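Local coordinates for protein H127A/Y244A mutant of alginate lyase AlyC3 in complex with dimannuronate (Psychromonas sp., PDB 7C8F) that probably cleaves alginate as a polysaccharide lyase of family PL7, here holding dimannuronate in its binding cleft, at residues L67-R81 with K239-A253. Numbering follows the deposited sequence. Where two conformers were deposited one is given.
Sequences LVFKMKNDHLRNEVR and KAGVANQFTNGMSEA. With BEM (beta-D-mannopyranuronic acid), chain D.
In the beta-sandwich (jelly-roll) fold of this PL7 lyase, the contact forms two antiparallel ladders, one in each sheet: 77-81 pairs with 239-240 and 242-245, which meet at a corner at Gly241, and 67-72 pairs with 250-253. Between the sheets Val242, branched and apolar as a buried interface suits, sets CG2 against Met71 CB and Phe69 CB. Gly241 CA sits over the centre of the Phe69 ring, 3.6 Å from its centroid; any CB here would strike Asn78 O. Asn244 ties the two ladders together: its ND2 donates to Met71 O (3.0 Å, 172°) and to Asn73 O, in both cases from above the carbonyl plane, while Ser251 OG gives its proton to Asn244 OD1 at 2.7 Å, fixing the amide's rotation. On the cleft side Arg77 grips Glu79 side-on, NE to OE1 at 2.9 Å and NH2 to OE2, and Lys239 NZ reaches the same OE1 from the opposite face at 3.1 Å. Replacing Glu79 with a glutamine would probably remove the negative charge that Arg77 and Lys239 share and weaken the two-nitrogen grip on the guanidinium. A bend at chi3 (-37°) lays that guanidinium over Ala243 CB, whose small methyl lets it lie close. From there Arg77 NH1 donates to mannuronate O6A at 3.3 Å, and a water bridges Arg77 NH2 to the same oxygen.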
loop_
_atom_site.group_PDB
_atom_site.type_symbol
_atom_site.label_atom_id
_atom_site.label_comp_id
_atom_site.label_asym_id
_atom_site.label_seq_id
_atom_site.Cartn_x
_atom_site.Cartn_y
_atom_site.Cartn_z
ATOM N N LEU B 67 21.467 -10.391 28.022
ATOM C CA LEU B 67 21.301 -11.169 26.805
ATOM C C LEU B 67 22.269 -10.627 25.764
ATOM O O LEU B 67 22.196 -9.444 25.391
ATOM C CB LEU B 67 19.855 -11.067 26.323
ATOM C CG LEU B 67 19.512 -11.827 25.044
ATOM C CD1 LEU B 67 19.834 -13.326 25.188
ATOM C CD2 LEU B 67 18.041 -11.617 24.689
ATOM N N VAL B 68 23.184 -11.470 25.303
ATOM C CA VAL B 68 24.288 -11.059 24.445
ATOM C C VAL B 68 24.034 -11.528 23.023
ATOM O O VAL B 68 23.766 -12.712 22.793
ATOM C CB VAL B 68 25.627 -11.610 24.959
ATOM C CG1 VAL B 68 26.759 -11.211 24.014
ATOM C CG2 VAL B 68 25.865 -11.121 26.381
ATOM N N PHE B 69 24.105 -10.597 22.072
ATOM C CA PHE B 69 24.098 -10.899 20.649
ATOM C C PHE B 69 25.435 -10.487 20.049
ATOM O O PHE B 69 25.880 -9.350 20.243
ATOM C CB PHE B 69 23.013 -10.107 19.902
ATOM C CG PHE B 69 21.604 -10.391 20.339
ATOM C CD1 PHE B 69 21.057 -9.763 21.451
ATOM C CD2 PHE B 69 20.795 -11.232 19.584
ATOM C CE1 PHE B 69 19.745 -9.984 21.830
ATOM C CE2 PHE B 69 19.481 -11.461 19.958
ATOM C CZ PHE B 69 18.949 -10.841 21.072
ATOM N N LYS B 70 26.043 -11.371 19.264
ATOM C CA LYS B 70 27.241 -11.047 18.501
ATOM C C LYS B 70 27.083 -11.512 17.062
ATOM O O LYS B 70 26.348 -12.462 16.778
ATOM C CB LYS B 70 28.468 -11.746 19.111
ATOM C CG LYS B 70 28.725 -11.357 20.564
ATOM C CD LYS B 70 29.746 -12.279 21.240
ATOM C CE LYS B 70 31.148 -11.719 21.171
ATOM N NZ LYS B 70 32.098 -12.586 21.929
ATOM N N MET B 71 27.786 -10.849 16.151
ATOM C CA MET B 71 27.891 -11.319 14.778
ATOM C C MET B 71 29.078 -10.662 14.096
ATOM O O MET B 71 29.363 -9.480 14.326
ATOM C CB MET B 71 26.614 -11.023 13.978
ATOM C CG MET B 71 26.609 -11.580 12.546
ATOM S SD MET B 71 27.071 -13.327 12.425
ATOM C CE MET B 71 25.941 -14.081 13.600
ATOM N N LYS B 72 29.735 -11.396 13.227
ATOM C CA LYS B 72 30.823 -10.876 12.409
ATOM C C LYS B 72 30.452 -10.819 10.948
ATOM O O LYS B 72 29.610 -11.531 10.492
ATOM C CB LYS B 72 32.121 -11.669 12.610
ATOM C CG LYS B 72 32.081 -13.111 12.211
ATOM C CD LYS B 72 33.499 -13.659 12.058
ATOM C CE LYS B 72 33.509 -15.155 11.840
ATOM N NZ LYS B 72 34.842 -15.714 11.432
ATOM N N ASN B 73 31.117 -9.933 10.241
ATOM C CA ASN B 73 31.001 -9.715 8.817
ATOM C C ASN B 73 29.884 -8.806 8.383
ATOM O O ASN B 73 28.891 -8.745 8.993
ATOM C CB ASN B 73 31.015 -11.010 7.991
ATOM C CG ASN B 73 32.179 -11.910 8.332
ATOM O OD1 ASN B 73 33.277 -11.479 8.503
ATOM N ND2 ASN B 73 31.915 -13.170 8.408
ATOM N N ASP B 74 30.121 -8.119 7.295
ATOM C CA ASP B 74 29.207 -7.175 6.749
ATOM C C ASP B 74 27.939 -7.851 6.311
ATOM O O ASP B 74 27.993 -8.886 5.738
ATOM C CB ASP B 74 29.872 -6.445 5.585
ATOM C CG ASP B 74 29.221 -5.132 5.239
ATOM O OD1 ASP B 74 28.492 -4.602 6.046
ATOM O OD2 ASP B 74 29.475 -4.615 4.165
ATOM N N HIS B 75 26.806 -7.235 6.637
ATOM C CA HIS B 75 25.474 -7.668 6.216
ATOM C C HIS B 75 24.990 -8.939 6.899
ATOM O O HIS B 75 23.923 -9.456 6.536
ATOM C CB HIS B 75 25.350 -7.785 4.695
ATOM C CG HIS B 75 25.843 -6.575 3.966
ATOM N ND1 HIS B 75 26.878 -6.623 3.056
ATOM C CD2 HIS B 75 25.461 -5.278 4.033
ATOM C CE1 HIS B 75 27.101 -5.410 2.583
ATOM N NE2 HIS B 75 26.255 -4.575 3.159
ATOM N N LEU B 76 25.733 -9.471 7.862
ATOM C CA LEU B 76 25.234 -10.606 8.619
ATOM C C LEU B 76 24.499 -10.113 9.865
ATOM O O LEU B 76 24.678 -8.977 10.317
ATOM C CB LEU B 76 26.363 -11.581 8.973
ATOM C CG LEU B 76 27.031 -12.285 7.781
ATOM C CD1 LEU B 76 27.892 -13.463 8.240
ATOM C CD2 LEU B 76 25.991 -12.760 6.771
ATOM N N ARG B 77 23.637 -10.970 10.402
ATOM C CA ARG B 77 22.755 -10.511 11.465
ATOM C C ARG B 77 22.508 -11.619 12.472
ATOM O O ARG B 77 22.770 -12.800 12.224
ATOM C CB ARG B 77 21.445 -9.930 10.908
ATOM C CG ARG B 77 20.812 -10.713 9.771
ATOM C CD ARG B 77 19.968 -9.814 8.850
ATOM N NE ARG B 77 19.246 -8.767 9.573
ATOM C CZ ARG B 77 19.315 -7.470 9.283
ATOM N NH1 ARG B 77 20.064 -7.053 8.270
ATOM N NH2 ARG B 77 18.626 -6.587 9.999
ATOM N N ASN B 78 21.977 -11.208 13.621
ATOM C CA ASN B 78 21.679 -12.113 14.723
ATOM C C ASN B 78 20.589 -11.426 15.547
ATOM O O ASN B 78 20.883 -10.519 16.330
ATOM C CB ASN B 78 22.934 -12.365 15.543
ATOM C CG ASN B 78 22.667 -13.200 16.773
ATOM O OD1 ASN B 78 21.569 -13.722 16.960
ATOM N ND2 ASN B 78 23.686 -13.345 17.622
ATOM N N GLU B 79 19.340 -11.835 15.343
ATOM C CA GLU B 79 18.223 -11.070 15.866
ATOM C C GLU B 79 17.104 -11.972 16.343
ATOM O O GLU B 79 16.807 -13.000 15.723
ATOM C CB GLU B 79 17.618 -10.161 14.781
ATOM C CG GLU B 79 18.550 -9.053 14.307
ATOM C CD GLU B 79 18.097 -8.430 13.006
ATOM O OE1 GLU B 79 17.730 -9.173 12.062
ATOM O OE2 GLU B 79 18.103 -7.186 12.933
ATOM N N VAL B 80 16.468 -11.572 17.435
ATOM C CA VAL B 80 15.169 -12.114 17.810
ATOM C C VAL B 80 14.103 -11.363 17.020
ATOM O O VAL B 80 14.097 -10.124 16.989
ATOM C CB VAL B 80 14.947 -11.970 19.324
ATOM C CG1 VAL B 80 13.488 -12.122 19.679
ATOM C CG2 VAL B 80 15.788 -12.997 20.096
ATOM N N ARG B 81 13.209 -12.107 16.369
ATOM C CA ARG B 81 12.170 -11.570 15.494
ATOM C C ARG B 81 10.833 -11.876 16.151
ATOM O O ARG B 81 10.436 -13.044 16.236
ATOM C CB ARG B 81 12.275 -12.179 14.091
ATOM C CG ARG B 81 11.363 -11.562 13.023
ATOM C CD ARG B 81 9.958 -12.181 13.000
ATOM N NE ARG B 81 9.319 -11.996 11.688
ATOM C CZ ARG B 81 8.091 -11.535 11.474
ATOM N NH1 ARG B 81 7.631 -11.440 10.221
ATOM N NH2 ARG B 81 7.288 -11.215 12.486
ATOM N N LYS B 239 12.285 -6.431 15.552
ATOM C CA LYS B 239 13.481 -7.244 15.712
ATOM C C LYS B 239 14.435 -6.549 16.666
ATOM O O LYS B 239 14.459 -5.314 16.761
ATOM C CB LYS B 239 14.220 -7.476 14.393
ATOM C CG LYS B 239 13.390 -8.266 13.395
ATOM C CD LYS B 239 14.210 -8.819 12.242
ATOM C CE LYS B 239 14.576 -7.730 11.250
ATOM N NZ LYS B 239 15.386 -8.329 10.144
ATOM N N ALA B 240 15.247 -7.348 17.344
ATOM C CA ALA B 240 16.255 -6.852 18.265
ATOM C C ALA B 240 17.449 -7.788 18.236
ATOM O O ALA B 240 17.280 -9.009 18.198
ATOM C CB ALA B 240 15.705 -6.749 19.694
ATOM N N GLY B 241 18.648 -7.212 18.268
ATOM C CA GLY B 241 19.871 -7.997 18.310
ATOM C C GLY B 241 20.998 -7.191 17.710
ATOM O O GLY B 241 21.188 -6.033 18.108
ATOM N N VAL B 242 21.722 -7.747 16.737
ATOM C CA VAL B 242 22.713 -6.990 15.971
ATOM C C VAL B 242 22.574 -7.316 14.496
ATOM O O VAL B 242 22.267 -8.452 14.118
ATOM C CB VAL B 242 24.168 -7.257 16.416
ATOM C CG1 VAL B 242 24.402 -6.743 17.807
ATOM C CG2 VAL B 242 24.485 -8.743 16.325
ATOM N N ALA B 243 22.787 -6.301 13.666
ATOM C CA ALA B 243 22.907 -6.455 12.225
ATOM C C ALA B 243 24.027 -5.523 11.797
ATOM O O ALA B 243 24.045 -4.358 12.202
ATOM C CB ALA B 243 21.597 -6.106 11.510
ATOM N N ASN B 244 24.969 -6.031 11.003
ATOM C CA ASN B 244 26.218 -5.325 10.735
ATOM C C ASN B 244 26.125 -4.545 9.438
ATOM O O ASN B 244 25.843 -5.120 8.378
ATOM C CB ASN B 244 27.383 -6.307 10.621
ATOM C CG ASN B 244 27.675 -7.014 11.913
ATOM O OD1 ASN B 244 27.242 -6.595 12.984
ATOM N ND2 ASN B 244 28.437 -8.104 11.824
ATOM N N GLN B 245 26.379 -3.238 9.524
ATOM C CA GLN B 245 26.639 -2.424 8.345
ATOM C C GLN B 245 28.052 -1.857 8.452
ATOM O O GLN B 245 28.256 -0.636 8.498
ATOM C CB GLN B 245 25.565 -1.342 8.181
ATOM C CG GLN B 245 24.164 -1.911 7.852
ATOM C CD GLN B 245 23.279 -2.144 9.086
ATOM O OE1 GLN B 245 23.431 -1.483 10.115
ATOM N NE2 GLN B 245 22.340 -3.087 8.976
ATOM N N PHE B 246 29.032 -2.757 8.537
ATOM C CA PHE B 246 30.450 -2.425 8.589
ATOM C C PHE B 246 31.189 -3.708 8.234
ATOM O O PHE B 246 30.618 -4.800 8.310
ATOM C CB PHE B 246 30.866 -1.909 9.972
ATOM C CG PHE B 246 30.817 -2.953 11.050
ATOM C CD1 PHE B 246 29.622 -3.272 11.672
ATOM C CD2 PHE B 246 31.971 -3.624 11.444
ATOM C CE1 PHE B 246 29.576 -4.227 12.661
ATOM C CE2 PHE B 246 31.927 -4.590 12.433
ATOM C CZ PHE B 246 30.728 -4.896 13.042
ATOM N N THR B 247 32.450 -3.573 7.825
ATOM C CA THR B 247 33.196 -4.719 7.320
ATOM C C THR B 247 34.293 -5.161 8.281
ATOM O O THR B 247 34.786 -4.394 9.112
ATOM C CB THR B 247 33.800 -4.462 5.928
ATOM O OG1 THR B 247 34.995 -3.675 6.048
ATOM C CG2 THR B 247 32.803 -3.758 5.012
ATOM N N ASN B 248 34.650 -6.443 8.158
ATOM C CA ASN B 248 35.885 -6.997 8.728
ATOM C C ASN B 248 35.921 -6.961 10.253
ATOM O O ASN B 248 36.999 -6.887 10.847
ATOM C CB ASN B 248 37.135 -6.327 8.142
ATOM C CG ASN B 248 37.229 -6.480 6.638
ATOM O OD1 ASN B 248 37.247 -5.495 5.902
ATOM N ND2 ASN B 248 37.294 -7.722 6.173
ATOM N N GLY B 249 34.765 -7.039 10.916
ATOM C CA GLY B 249 34.736 -6.977 12.362
ATOM C C GLY B 249 33.533 -7.676 12.964
ATOM O O GLY B 249 32.644 -8.159 12.256
ATOM N N MET B 250 33.503 -7.706 14.293
ATOM C CA MET B 250 32.427 -8.354 15.034
ATOM C C MET B 250 31.729 -7.347 15.937
ATOM O O MET B 250 32.383 -6.605 16.678
ATOM C CB MET B 250 32.921 -9.528 15.878
ATOM C CG MET B 250 31.751 -10.316 16.458
ATOM S SD MET B 250 32.222 -11.695 17.498
ATOM C CE MET B 250 32.916 -12.815 16.283
ATOM N N SER B 251 30.406 -7.335 15.877
ATOM C CA SER B 251 29.605 -6.504 16.759
ATOM C C SER B 251 29.189 -7.308 17.985
ATOM O O SER B 251 29.158 -8.542 17.970
ATOM C CB SER B 251 28.351 -6.038 16.028
ATOM O OG SER B 251 27.610 -7.172 15.618
ATOM N N GLU B 252 28.841 -6.588 19.047
ATOM C CA GLU B 252 28.448 -7.206 20.304
ATOM C C GLU B 252 27.528 -6.242 21.031
ATOM O O GLU B 252 27.920 -5.104 21.315
ATOM C CB GLU B 252 29.669 -7.534 21.170
ATOM C CG GLU B 252 29.299 -8.129 22.511
ATOM C CD GLU B 252 30.504 -8.634 23.276
ATOM O OE1 GLU B 252 31.602 -8.695 22.680
ATOM O OE2 GLU B 252 30.345 -8.973 24.468
ATOM N N ALA B 253 26.304 -6.682 21.309
ATOM C CA ALA B 253 25.333 -5.907 22.063
ATOM C C ALA B 253 24.901 -6.695 23.290
ATOM O O ALA B 253 24.626 -7.899 23.200
ATOM C CB ALA B 253 24.103 -5.575 21.210
HETATM C C1 BEM D . 16.409 -7.081 4.113
HETATM C C2 BEM D . 15.963 -6.117 3.029
HETATM O O2 BEM D . 14.720 -5.535 3.377
HETATM C C3 BEM D . 17.016 -5.061 2.810
HETATM O O3 BEM D . 16.558 -4.096 1.916
HETATM C C4 BEM D . 17.440 -4.411 4.118
HETATM O O4 BEM D . 18.641 -3.685 3.875
HETATM C C5 BEM D . 17.742 -5.466 5.157
HETATM O O5 BEM D . 16.710 -6.412 5.302
HETATM C C6 BEM D . 17.869 -4.747 6.441
HETATM O O6B BEM D . 16.895 -4.719 7.192
HETATM O O6A BEM D . 18.977 -4.371 6.785
HETATM O O1 BEM D . 15.371 -7.981 4.454
HETATM O O HOH W 1 31.211 -11.960 24.353
HETATM O O HOH W 2 33.160 -8.113 6.159
HETATM O O HOH W 3 19.342 -3.650 9.466
#